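Local atomic coordinates of pyridoxal kinase (Entamoeba histolytica, PDB entry 4S1I), a protein that probably phosphorylates pyridoxal at the expense of ATP to give pyridoxal 5'-phosphate. Residues Phe202-Pro207 with Glu272-Thr277. Sequence-based numbering, arbitrary orientation.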
loop_
_atom_site.group_PDB
_atom_site.type_symbol
_atom_site.label_atom_id
_atom_site.label_comp_id
_atom_site.label_asym_id
_atom_site.label_seq_id
_atom_site.Cartn_x
_atom_site.Cartn_y
_atom_site.Cartn_z
ATOM N N PHE B 202 29.495 -17.441 1.146
ATOM C CA PHE B 202 28.952 -18.348 0.181
ATOM C C PHE B 202 28.551 -17.687 -1.096
ATOM O O PHE B 202 28.262 -16.475 -1.146
ATOM C CB PHE B 202 27.824 -19.135 0.791
ATOM C CG PHE B 202 26.576 -18.333 1.135
ATOM C CD1 PHE B 202 25.570 -18.171 0.227
ATOM C CD2 PHE B 202 26.340 -17.879 2.454
ATOM C CE1 PHE B 202 24.431 -17.429 0.565
ATOM C CE2 PHE B 202 25.171 -17.183 2.767
ATOM C CZ PHE B 202 24.238 -16.974 1.791
ATOM N N THR B 203 28.462 -18.526 -2.125
ATOM C CA THR B 203 27.795 -18.172 -3.387
ATOM C C THR B 203 26.655 -19.059 -3.791
ATOM O O THR B 203 26.526 -20.163 -3.291
ATOM C CB THR B 203 28.789 -18.155 -4.575
ATOM O OG1 THR B 203 29.439 -19.438 -4.705
ATOM C CG2 THR B 203 29.773 -17.078 -4.341
ATOM N N ILE B 204 25.762 -18.505 -4.654
ATOM C CA ILE B 204 24.668 -19.308 -5.231
ATOM C C ILE B 204 24.682 -19.052 -6.725
ATOM O O ILE B 204 24.663 -17.891 -7.174
ATOM C CB ILE B 204 23.271 -18.967 -4.692
ATOM C CG1 ILE B 204 23.201 -19.232 -3.155
ATOM C CG2 ILE B 204 22.207 -19.834 -5.364
ATOM C CD1 ILE B 204 21.891 -18.909 -2.528
ATOM N N LYS B 205 24.649 -20.117 -7.515
ATOM C CA LYS B 205 24.629 -19.961 -8.990
ATOM C C LYS B 205 23.201 -20.094 -9.460
ATOM O O LYS B 205 22.571 -21.070 -9.172
ATOM C CB LYS B 205 25.404 -21.069 -9.704
ATOM C CG LYS B 205 26.889 -21.276 -9.482
ATOM C CD LYS B 205 27.257 -22.650 -10.052
ATOM C CE LYS B 205 27.205 -22.707 -11.580
ATOM N NZ LYS B 205 27.463 -24.085 -12.107
ATOM N N ILE B 206 22.746 -19.145 -10.243
ATOM C CA ILE B 206 21.345 -19.025 -10.635
ATOM C C ILE B 206 21.360 -19.052 -12.164
ATOM O O ILE B 206 22.097 -18.311 -12.748
ATOM C CB ILE B 206 20.805 -17.658 -10.162
ATOM C CG1 ILE B 206 21.151 -17.427 -8.635
ATOM C CG2 ILE B 206 19.324 -17.499 -10.537
ATOM C CD1 ILE B 206 21.517 -15.996 -8.181
ATOM N N PRO B 207 20.585 -19.951 -12.827
ATOM C CA PRO B 207 20.550 -19.775 -14.301
ATOM C C PRO B 207 19.954 -18.445 -14.767
ATOM O O PRO B 207 18.939 -17.972 -14.197
ATOM C CB PRO B 207 19.649 -20.932 -14.802
ATOM C CG PRO B 207 19.265 -21.735 -13.611
ATOM C CD PRO B 207 19.757 -21.060 -12.344
ATOM N N GLU B 272 13.794 -24.346 -1.373
ATOM C CA GLU B 272 15.208 -23.918 -1.425
ATOM C C GLU B 272 15.854 -24.670 -2.592
ATOM O O GLU B 272 16.254 -25.822 -2.467
ATOM C CB GLU B 272 15.915 -24.093 -0.065
ATOM C CG GLU B 272 15.269 -23.208 0.996
ATOM C CD GLU B 272 15.768 -23.395 2.426
ATOM O OE1 GLU B 272 16.866 -23.891 2.562
ATOM O OE2 GLU B 272 15.037 -23.007 3.416
ATOM N N SER B 273 15.785 -24.077 -3.780
ATOM C CA SER B 273 16.050 -24.777 -5.057
ATOM C C SER B 273 17.491 -24.796 -5.478
ATOM O O SER B 273 17.827 -25.538 -6.421
ATOM C CB SER B 273 15.384 -24.082 -6.251
ATOM O OG SER B 273 14.014 -23.942 -6.035
ATOM N N PHE B 274 18.325 -24.016 -4.845
ATOM C CA PHE B 274 19.676 -23.845 -5.258
ATOM C C PHE B 274 20.636 -24.361 -4.241
ATOM O O PHE B 274 20.231 -24.769 -3.137
ATOM C CB PHE B 274 19.885 -22.408 -5.566
ATOM C CG PHE B 274 19.043 -21.952 -6.742
ATOM C CD1 PHE B 274 19.261 -22.502 -8.022
ATOM C CD2 PHE B 274 17.973 -21.081 -6.573
ATOM C CE1 PHE B 274 18.474 -22.122 -9.090
ATOM C CE2 PHE B 274 17.213 -20.657 -7.662
ATOM C CZ PHE B 274 17.435 -21.202 -8.904
ATOM N N THR B 275 21.906 -24.426 -4.654
ATOM C CA THR B 275 22.930 -24.916 -3.799
ATOM C C THR B 275 23.760 -23.818 -3.161
ATOM O O THR B 275 24.269 -22.911 -3.827
ATOM C CB THR B 275 23.843 -25.864 -4.619
ATOM O OG1 THR B 275 23.053 -26.957 -5.133
ATOM C CG2 THR B 275 24.995 -26.414 -3.759
ATOM N N ILE B 276 23.884 -23.864 -1.846
ATOM C CA ILE B 276 24.740 -22.962 -1.082
ATOM C C ILE B 276 26.183 -23.476 -1.234
ATOM O O ILE B 276 26.463 -24.615 -0.857
ATOM C CB ILE B 276 24.338 -22.909 0.390
ATOM C CG1 ILE B 276 22.925 -22.320 0.496
ATOM C CG2 ILE B 276 25.319 -22.060 1.196
ATOM C CD1 ILE B 276 22.191 -22.415 1.836
ATOM N N THR B 277 27.091 -22.670 -1.837
ATOM C CA THR B 277 28.483 -23.085 -2.085
ATOM C C THR B 277 29.439 -22.267 -1.215
ATOM O O THR B 277 29.542 -21.062 -1.398
ATOM C CB THR B 277 28.802 -22.999 -3.553
ATOM O OG1 THR B 277 28.047 -24.047 -4.186
ATOM C CG2 THR B 277 30.320 -23.269 -3.835
HETATM O O HOH W 1 25.558 -22.632 -6.222
HETATM O O HOH W 2 22.798 -23.432 -7.206
#
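Thr203 and Thr277 form an antiparallel hydrogen-bonded pair, closed by Thr203 N to Thr277 O at 2.9 Å and Thr277 N to Thr203 O at 3.0 Å. Both bonds are nearly straight (165° and 160° at the hydrogen), and Thr277 O also receives a CA-H...O contact from Phe202 CA (3.2 Å). Two residues further along, water replaces direct pairing. One water accepts from Lys205 N and donates to Thr275 O, 2.7 Å away; a second accepts from Thr275 N and donates to Lys205 O at 3.1 Å. All four backbone groups are thus satisfied although the chains have parted, as a water-mediated continuation of the pairing.

On the face away from the Thr203 and Thr277 side chains the contact is apolar. Ile204 CG2, anti to its own backbone N (CG1 at chi1 -62°), meets Phe274 CB at 3.5 Å, the two side chains crossing at about a right angle. Beyond it, Pro207 CD lies 3.7 Å from Phe274 CE1, and Ile276 CG2 packs obliquely against the Phe202 ring.

Asn239 ND2 donates a hydrogen bond to Phe274 O, and Ser273 N donates one to Ser243 OG, tying 272-277 to helix 234-250, which also carries the ADP-binding Gln246 beside Ile206. Strand 202-205 lies between strand 188-193, hydrogen-bonded through the backbones of Phe202 and Ile204 to Cys191 and Leu189, and the short edge strand 277-278 of the four-stranded antiparallel sheet.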